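Local atomic coordinates of glucose-6-phosphate isomerase (Chlamydia trachomatis D/UW-3/CX, PDB entry 6OTU), a protein that catalyses the reversible isomerization of glucose-6-phosphate to fructose-6-phosphate. Residues 143-148 and 281-286; 151-156 and 202-207; 180-185 and 193-198. All blocks are in the same frame, centred on the assembly; numbering follows the deposited sequence.

Contact 1 (143-148 and 281-286)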
# COMPACT_ATOMS: atom_id res chain seq x y z
N TYR A 143 8.36 -34.30 0.34
CA TYR A 143 9.56 -35.13 0.27
C TYR A 143 9.99 -35.35 -1.18
O TYR A 143 11.18 -35.32 -1.50
CB TYR A 143 9.29 -36.46 0.99
CG TYR A 143 10.46 -37.43 1.11
CD1 TYR A 143 10.94 -38.12 0.00
CD2 TYR A 143 11.06 -37.68 2.35
CE1 TYR A 143 12.00 -39.02 0.11
CE2 TYR A 143 12.12 -38.58 2.46
CZ TYR A 143 12.58 -39.25 1.34
OH TYR A 143 13.63 -40.14 1.43
N ILE A 144 9.02 -35.55 -2.08
CA ILE A 144 9.32 -35.77 -3.49
C ILE A 144 9.50 -34.45 -4.22
O ILE A 144 10.47 -34.26 -4.96
CB ILE A 144 8.22 -36.63 -4.14
CG1 ILE A 144 8.17 -38.02 -3.48
CG2 ILE A 144 8.42 -36.74 -5.65
CD1 ILE A 144 6.78 -38.63 -3.44
N ALA A 145 8.57 -33.51 -4.01
CA ALA A 145 8.51 -32.30 -4.82
C ALA A 145 9.72 -31.39 -4.57
O ALA A 145 10.26 -30.80 -5.51
CB ALA A 145 7.22 -31.54 -4.54
N ARG A 146 10.15 -31.27 -3.32
CA ARG A 146 11.33 -30.47 -3.03
C ARG A 146 12.60 -31.10 -3.61
O ARG A 146 13.62 -30.41 -3.72
CB ARG A 146 11.47 -30.27 -1.53
CG ARG A 146 10.19 -29.74 -0.89
CD ARG A 146 10.44 -28.75 0.19
NE ARG A 146 11.52 -29.14 1.08
CZ ARG A 146 12.39 -28.28 1.60
NH1 ARG A 146 12.29 -26.99 1.31
NH2 ARG A 146 13.35 -28.70 2.41
N ALA A 147 12.55 -32.38 -3.99
CA ALA A 147 13.69 -33.03 -4.63
C ALA A 147 13.70 -32.84 -6.14
O ALA A 147 14.77 -32.86 -6.75
CB ALA A 147 13.69 -34.52 -4.29
N LYS A 148 12.53 -32.61 -6.74
CA LYS A 148 12.40 -32.55 -8.19
C LYS A 148 12.33 -31.14 -8.76
O LYS A 148 12.73 -30.95 -9.91
CB LYS A 148 11.15 -33.33 -8.64
CG LYS A 148 11.38 -34.16 -9.88
CD LYS A 148 10.14 -34.92 -10.31
CE LYS A 148 10.17 -36.34 -9.80
NZ LYS A 148 8.94 -37.11 -10.19
N LEU A 281 4.31 -22.60 1.22
CA LEU A 281 5.19 -22.49 2.38
C LEU A 281 5.95 -23.79 2.60
O LEU A 281 7.17 -23.77 2.83
CB LEU A 281 4.38 -22.13 3.62
CG LEU A 281 3.66 -20.77 3.59
CD1 LEU A 281 2.79 -20.60 4.83
CD2 LEU A 281 4.63 -19.61 3.46
N GLY A 282 5.26 -24.93 2.53
CA GLY A 282 5.93 -26.20 2.71
C GLY A 282 7.03 -26.45 1.69
O GLY A 282 8.11 -26.95 2.03
N PHE A 283 6.79 -26.09 0.43
CA PHE A 283 7.80 -26.28 -0.60
C PHE A 283 9.00 -25.36 -0.38
O PHE A 283 10.15 -25.78 -0.50
CB PHE A 283 7.18 -26.04 -1.98
CG PHE A 283 8.16 -26.13 -3.12
CD1 PHE A 283 8.45 -27.34 -3.72
CD2 PHE A 283 8.77 -24.98 -3.62
CE1 PHE A 283 9.34 -27.42 -4.79
CE2 PHE A 283 9.66 -25.05 -4.68
CZ PHE A 283 9.95 -26.27 -5.26
N ALA A 284 8.73 -24.08 -0.07
CA ALA A 284 9.82 -23.13 0.15
C ALA A 284 10.71 -23.58 1.30
O ALA A 284 11.92 -23.72 1.13
CB ALA A 284 9.25 -21.73 0.42
N PHE A 285 10.12 -23.82 2.46
CA PHE A 285 10.88 -23.93 3.69
C PHE A 285 10.83 -25.31 4.33
O PHE A 285 11.43 -25.49 5.40
CB PHE A 285 10.38 -22.89 4.70
CG PHE A 285 10.14 -21.53 4.09
CD1 PHE A 285 11.19 -20.80 3.55
CD2 PHE A 285 8.87 -20.97 4.05
CE1 PHE A 285 10.98 -19.56 2.99
CE2 PHE A 285 8.66 -19.72 3.49
CZ PHE A 285 9.72 -19.02 2.96
N GLY A 286 10.15 -26.28 3.72
CA GLY A 286 10.04 -27.62 4.31
C GLY A 286 8.85 -27.74 5.24
O GLY A 286 8.38 -26.77 5.83
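R146 and F283 mark the point where helix 122-148 meets the C-terminal end of helix 275-285, their CA atoms 6.0 Å apart. The short helical segments 143-148 and 281-285 pass with their axes 9.6 Å apart and a signed crossing angle of -55°; A145 and R146 on one side touch residues 282-286 on the other. This is helix-to-helix packing beside the five-stranded parallel sheet of a SIS domain, away from the substrate pocket.

The main polar link is an arginine bonded to a carbonyl in the last turn of helix 275-285. R146 NH1 donates to F283 O at 3.1 Å, with a nearly straight N-H...O angle of 173°. The acceptor lies in the guanidinium plane, at its edge, whereas the donor stands above the carbonyl plane of F283 and misses the lone-pair direction. A284 O also lies at this edge, 3.3 Å from NH1. Bends at chi2 and chi3 turn the R146 chain along the helix end, where CD passes 3.5 Å from G282 O. The carbonyl oxygens gathered near NH1 may suit a cationic group.

G286, with positive phi, is the first residue to leave the helix, and its CA lies 3.6 Å above the centre of one guanidinium face. The backbone thus meets the arginine both at an edge and over a face.

With CG anti to the backbone N (chi1 176°), the F283 ring reaches toward helix 122-148 and stands almost perpendicular to the guanidinium plane. Its carbon contact is CD1 to R146 CG at 4.1 Å, and F149 and K179 also pack against the ring. Separately, CE1 approaches a carbonyl edge-on, A145 O lying 3.6 Å away in the ring plane.

Contact 2 (151-156 and 202-207)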
# COMPACT_ATOMS: atom_id res chain seq x y z
N THR A 151 11.52 -24.43 -8.38
CA THR A 151 10.71 -23.25 -8.64
C THR A 151 9.24 -23.56 -8.44
O THR A 151 8.73 -24.54 -8.98
CB THR A 151 10.94 -22.78 -10.08
OG1 THR A 151 12.34 -22.53 -10.26
CG2 THR A 151 10.15 -21.52 -10.38
N LEU A 152 8.54 -22.72 -7.68
CA LEU A 152 7.10 -22.85 -7.49
C LEU A 152 6.41 -21.56 -7.93
O LEU A 152 6.85 -20.46 -7.56
CB LEU A 152 6.75 -23.18 -6.02
CG LEU A 152 5.28 -23.52 -5.75
CD1 LEU A 152 5.16 -24.56 -4.68
CD2 LEU A 152 4.45 -22.29 -5.37
N VAL A 153 5.33 -21.70 -8.70
CA VAL A 153 4.54 -20.56 -9.18
C VAL A 153 3.11 -20.72 -8.67
O VAL A 153 2.40 -21.64 -9.08
CB VAL A 153 4.55 -20.46 -10.71
CG1 VAL A 153 3.63 -19.31 -11.15
CG2 VAL A 153 5.97 -20.25 -11.22
N GLN A 154 2.69 -19.83 -7.78
CA GLN A 154 1.32 -19.87 -7.28
C GLN A 154 0.44 -19.01 -8.17
O GLN A 154 0.65 -17.80 -8.26
CB GLN A 154 1.25 -19.39 -5.83
CG GLN A 154 -0.15 -19.46 -5.25
CD GLN A 154 -0.18 -20.02 -3.83
OE1 GLN A 154 0.59 -20.93 -3.47
NE2 GLN A 154 -1.09 -19.50 -3.01
N ILE A 155 -0.52 -19.65 -8.82
CA ILE A 155 -1.54 -18.99 -9.62
C ILE A 155 -2.79 -18.87 -8.75
O ILE A 155 -3.34 -19.88 -8.31
CB ILE A 155 -1.84 -19.75 -10.92
CG1 ILE A 155 -0.60 -19.80 -11.82
CG2 ILE A 155 -3.02 -19.14 -11.65
CD1 ILE A 155 -0.80 -20.52 -13.14
N GLY A 156 -3.23 -17.65 -8.51
CA GLY A 156 -4.37 -17.40 -7.64
C GLY A 156 -4.43 -15.92 -7.33
O GLY A 156 -3.46 -15.18 -7.52
N GLU A 202 10.79 -26.84 -16.93
CA GLU A 202 11.09 -28.21 -16.55
C GLU A 202 11.36 -28.33 -15.05
O GLU A 202 11.13 -29.39 -14.46
CB GLU A 202 12.29 -28.73 -17.35
CG GLU A 202 12.16 -30.20 -17.69
CD GLU A 202 12.94 -30.58 -18.93
OE1 GLU A 202 12.54 -31.55 -19.61
OE2 GLU A 202 13.96 -29.90 -19.23
N GLN A 203 11.81 -27.25 -14.42
CA GLN A 203 12.12 -27.22 -13.00
C GLN A 203 10.99 -26.61 -12.17
O GLN A 203 11.16 -26.44 -10.96
CB GLN A 203 13.42 -26.44 -12.76
CG GLN A 203 14.67 -27.29 -12.89
CD GLN A 203 14.60 -28.56 -12.05
OE1 GLN A 203 14.53 -28.50 -10.82
NE2 GLN A 203 14.61 -29.72 -12.71
N THR A 204 9.86 -26.30 -12.77
CA THR A 204 8.83 -25.49 -12.13
C THR A 204 7.63 -26.34 -11.77
O THR A 204 7.14 -27.12 -12.60
CB THR A 204 8.39 -24.33 -13.05
OG1 THR A 204 9.48 -23.43 -13.27
CG2 THR A 204 7.25 -23.56 -12.41
N LEU A 205 7.16 -26.20 -10.54
CA LEU A 205 5.89 -26.74 -10.11
C LEU A 205 4.86 -25.60 -10.08
O LEU A 205 5.09 -24.56 -9.45
CB LEU A 205 6.03 -27.38 -8.72
CG LEU A 205 4.71 -27.80 -8.07
CD1 LEU A 205 4.16 -29.03 -8.80
CD2 LEU A 205 4.86 -28.06 -6.57
N VAL A 206 3.74 -25.77 -10.78
CA VAL A 206 2.72 -24.72 -10.86
C VAL A 206 1.58 -25.10 -9.92
O VAL A 206 0.94 -26.14 -10.11
CB VAL A 206 2.20 -24.54 -12.29
CG1 VAL A 206 1.06 -23.52 -12.30
CG2 VAL A 206 3.32 -24.14 -13.23
N VAL A 207 1.29 -24.26 -8.94
CA VAL A 207 0.25 -24.54 -7.95
C VAL A 207 -0.91 -23.59 -8.23
O VAL A 207 -0.83 -22.39 -7.96
CB VAL A 207 0.77 -24.38 -6.51
CG1 VAL A 207 -0.30 -24.81 -5.49
CG2 VAL A 207 2.03 -25.21 -6.32
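Two adjacent parallel strands, 151-155 and 204-207, form this contact in the five-stranded sheet, bridging T151 to T204, L152 to L205, V153 to V206 and Q154 to V207. The short segments run 20° apart. Four regular backbone hydrogen bonds knit them: L205 N to T151 O, V153 N to L205 O, V207 N to V153 O and I155 N to V207 O, all between 2.8 and 3.0 Å. A fifth, T151 N to Q203 O at 3.3 Å, is more bent, with an N-H...O angle of 135°, where segment 202-207 is only entering its strand. CA-H...O contacts supplement the ladder, as from L152 CA to L205 O at 3.3 Å.

On the face bearing L152, L205 and V207, L152 CD1 meets V207 CG2 at 3.6 Å and L205 CD2 at 4.0 Å; the two leucines lie side by side, pointing the same way. The sheet here is the parallel alpha/beta core of a SIS domain, and helix 275-285 covers this face through V279, V280 and F283. Q154 is on the same face, its NE2 hydrogen-bonded to O of S160, a residue that lines the glucose-6-phosphate pocket.

Helix 216-231 packs on the other face through F225 and Y229. There V153 CG2 touches T204 CG2 at 3.7 Å. T204 OG1 is hydrogen-bonded to D200 O. T151 chi1 of -57° sets OG1 beside the backbone N and swings CG2 opposite that N, from where it approaches T204 OG1 at 3.5 Å. Farther along, I155 CD1 lies against V206 CG1.

Contact 3 (180-185 and 193-198)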
# COMPACT_ATOMS: atom_id res chain seq x y z
N ARG A 180 12.89 -20.91 -5.72
CA ARG A 180 12.42 -19.66 -6.29
C ARG A 180 10.90 -19.68 -6.37
O ARG A 180 10.32 -20.66 -6.86
CB ARG A 180 13.04 -19.43 -7.66
CG ARG A 180 14.53 -19.74 -7.73
CD ARG A 180 14.98 -19.69 -9.18
NE ARG A 180 15.04 -18.33 -9.71
CZ ARG A 180 14.70 -17.98 -10.95
NH1 ARG A 180 14.25 -18.89 -11.80
NH2 ARG A 180 14.81 -16.71 -11.34
N ILE A 181 10.27 -18.61 -5.89
CA ILE A 181 8.83 -18.58 -5.61
C ILE A 181 8.23 -17.36 -6.29
O ILE A 181 8.72 -16.24 -6.10
CB ILE A 181 8.54 -18.58 -4.10
CG1 ILE A 181 9.33 -19.69 -3.39
CG2 ILE A 181 7.05 -18.70 -3.82
CD1 ILE A 181 8.87 -21.09 -3.75
N PHE A 182 7.18 -17.58 -7.07
CA PHE A 182 6.50 -16.51 -7.80
C PHE A 182 5.00 -16.60 -7.57
O PHE A 182 4.46 -17.67 -7.28
CB PHE A 182 6.80 -16.58 -9.31
CG PHE A 182 8.26 -16.48 -9.64
CD1 PHE A 182 9.05 -17.62 -9.68
CD2 PHE A 182 8.85 -15.25 -9.89
CE1 PHE A 182 10.41 -17.53 -9.96
CE2 PHE A 182 10.21 -15.15 -10.18
CZ PHE A 182 10.98 -16.29 -10.21
N PHE A 183 4.34 -15.46 -7.73
CA PHE A 183 2.88 -15.38 -7.64
C PHE A 183 2.35 -14.74 -8.90
O PHE A 183 2.76 -13.62 -9.24
CB PHE A 183 2.42 -14.59 -6.41
CG PHE A 183 2.91 -15.18 -5.12
CD1 PHE A 183 4.17 -14.87 -4.64
CD2 PHE A 183 2.11 -16.06 -4.40
CE1 PHE A 183 4.62 -15.43 -3.45
CE2 PHE A 183 2.55 -16.60 -3.20
CZ PHE A 183 3.81 -16.29 -2.73
N VAL A 184 1.46 -15.44 -9.59
CA VAL A 184 0.76 -14.93 -10.76
C VAL A 184 -0.71 -14.79 -10.38
O VAL A 184 -1.37 -15.79 -10.06
CB VAL A 184 0.96 -15.85 -11.98
CG1 VAL A 184 0.12 -15.40 -13.17
CG2 VAL A 184 2.42 -15.90 -12.35
N SER A 185 -1.22 -13.57 -10.39
CA SER A 185 -2.54 -13.30 -9.84
C SER A 185 -3.42 -12.52 -10.80
O SER A 185 -4.53 -12.95 -11.12
CB SER A 185 -2.39 -12.56 -8.51
OG SER A 185 -1.57 -11.40 -8.65
N ALA A 193 3.58 -12.97 -17.96
CA ALA A 193 4.76 -12.85 -18.81
C ALA A 193 6.02 -12.57 -17.99
O ALA A 193 7.08 -13.17 -18.25
CB ALA A 193 4.53 -11.76 -19.85
N GLU A 194 5.94 -11.68 -16.99
CA GLU A 194 7.13 -11.40 -16.18
C GLU A 194 7.62 -12.66 -15.49
O GLU A 194 8.84 -12.85 -15.34
CB GLU A 194 6.86 -10.28 -15.16
CG GLU A 194 5.92 -10.66 -14.00
CD GLU A 194 5.65 -9.54 -12.99
OE1 GLU A 194 6.35 -8.49 -13.03
OE2 GLU A 194 4.72 -9.71 -12.15
N VAL A 195 6.72 -13.54 -15.08
CA VAL A 195 7.14 -14.75 -14.39
C VAL A 195 7.71 -15.76 -15.37
O VAL A 195 8.77 -16.34 -15.13
CB VAL A 195 5.97 -15.32 -13.58
CG1 VAL A 195 6.32 -16.71 -13.04
CG2 VAL A 195 5.63 -14.34 -12.46
N LEU A 196 7.02 -15.97 -16.50
CA LEU A 196 7.52 -16.91 -17.50
C LEU A 196 8.89 -16.49 -18.01
O LEU A 196 9.72 -17.35 -18.34
CB LEU A 196 6.52 -17.02 -18.65
CG LEU A 196 5.22 -17.77 -18.37
CD1 LEU A 196 4.11 -17.31 -19.30
CD2 LEU A 196 5.43 -19.26 -18.50
N ARG A 197 9.17 -15.19 -18.05
CA ARG A 197 10.48 -14.72 -18.49
C ARG A 197 11.59 -15.26 -17.60
O ARG A 197 12.73 -15.41 -18.06
CB ARG A 197 10.50 -13.19 -18.51
CG ARG A 197 11.78 -12.59 -19.04
CD ARG A 197 11.91 -11.14 -18.61
NE ARG A 197 12.70 -10.35 -19.55
CZ ARG A 197 13.94 -9.94 -19.32
NH1 ARG A 197 14.54 -10.24 -18.17
NH2 ARG A 197 14.59 -9.21 -20.23
N GLU A 198 11.28 -15.60 -16.35
CA GLU A 198 12.32 -15.86 -15.36
C GLU A 198 12.57 -17.34 -15.06
O GLU A 198 13.63 -17.66 -14.52
CB GLU A 198 11.96 -15.16 -14.04
CG GLU A 198 11.82 -13.64 -14.17
CD GLU A 198 13.12 -12.96 -14.60
OE1 GLU A 198 14.20 -13.46 -14.22
OE2 GLU A 198 13.05 -11.92 -15.30
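F182 and R180 of strand 180-184 face V195 of helix 189-196 and E198, which follows in the chain; the helix comes after this edge strand and leads on to strand 204-209. The contact therefore belongs to the beta-alpha-beta crossover from 180-184 to 204-209, with 151-155 lying between those strands in the sheet. The nearest CA pair is F182 and V195, 6.9 Å apart.

Followed outward, F182 first presents CB to V195 CG1 at 3.8 Å, with V195 CG2 only slightly farther away. CG, the root of the ring, remains beside V195 CG1 at 3.9 Å. Its placement beside the backbone N (chi1 -59°) carries the ring along the strand toward R180, and at the tip CZ meets E198 CB at 4.1 Å. The same CZ sits 4.0 Å over one face of the R180 guanidinium, offset toward the rim, so the phenyl tip is bordered by an aliphatic carbon and a cationic plane. V195 and E198 both approach the ring obliquely.

Deeper in, V184 CG2 closes on V195 CG2 at 3.6 Å, continuing the apolar strip; F225 of helix 216-231 also touches V184.

R180 uses its guanidinium edge. NH1 donates to E198 O at 3.0 Å with an N-H...O angle of 167°, the oxygen lying in the guanidinium plane and the donor above the carbonyl plane. The E198 carboxylate stays farther away, OE1 being 4.4 Å from NH2, while OE2 makes a long salt bridge to R197 NH1. The arginine is thus fixed chiefly through a backbone carbonyl, and the opposite charges probably add only a modest attraction at this exposed end, while the valines and F182 hold strand and helix together by apolar contact.

All three contacts belong to the same region around the parallel sheet, but at different depths. Contact 2 is the core: nearly all its touching residues are buried and backbone bonds dominate. Contacts 1 and 3 are partly buried, and each joins an apolar patch to an arginine that grips a main-chain carbonyl, in contact 1 at a helix end and in contact 3 at E198, after V195 in the chain. Contacts 2 and 3 share the sheet directly, strand 151-155 pairing with 180-184. Contact 1 meets that sheet through F283, which packs on L152 and I181. Only contact 3 also faces the second subunit, where R197 bonds to S177 of that chain.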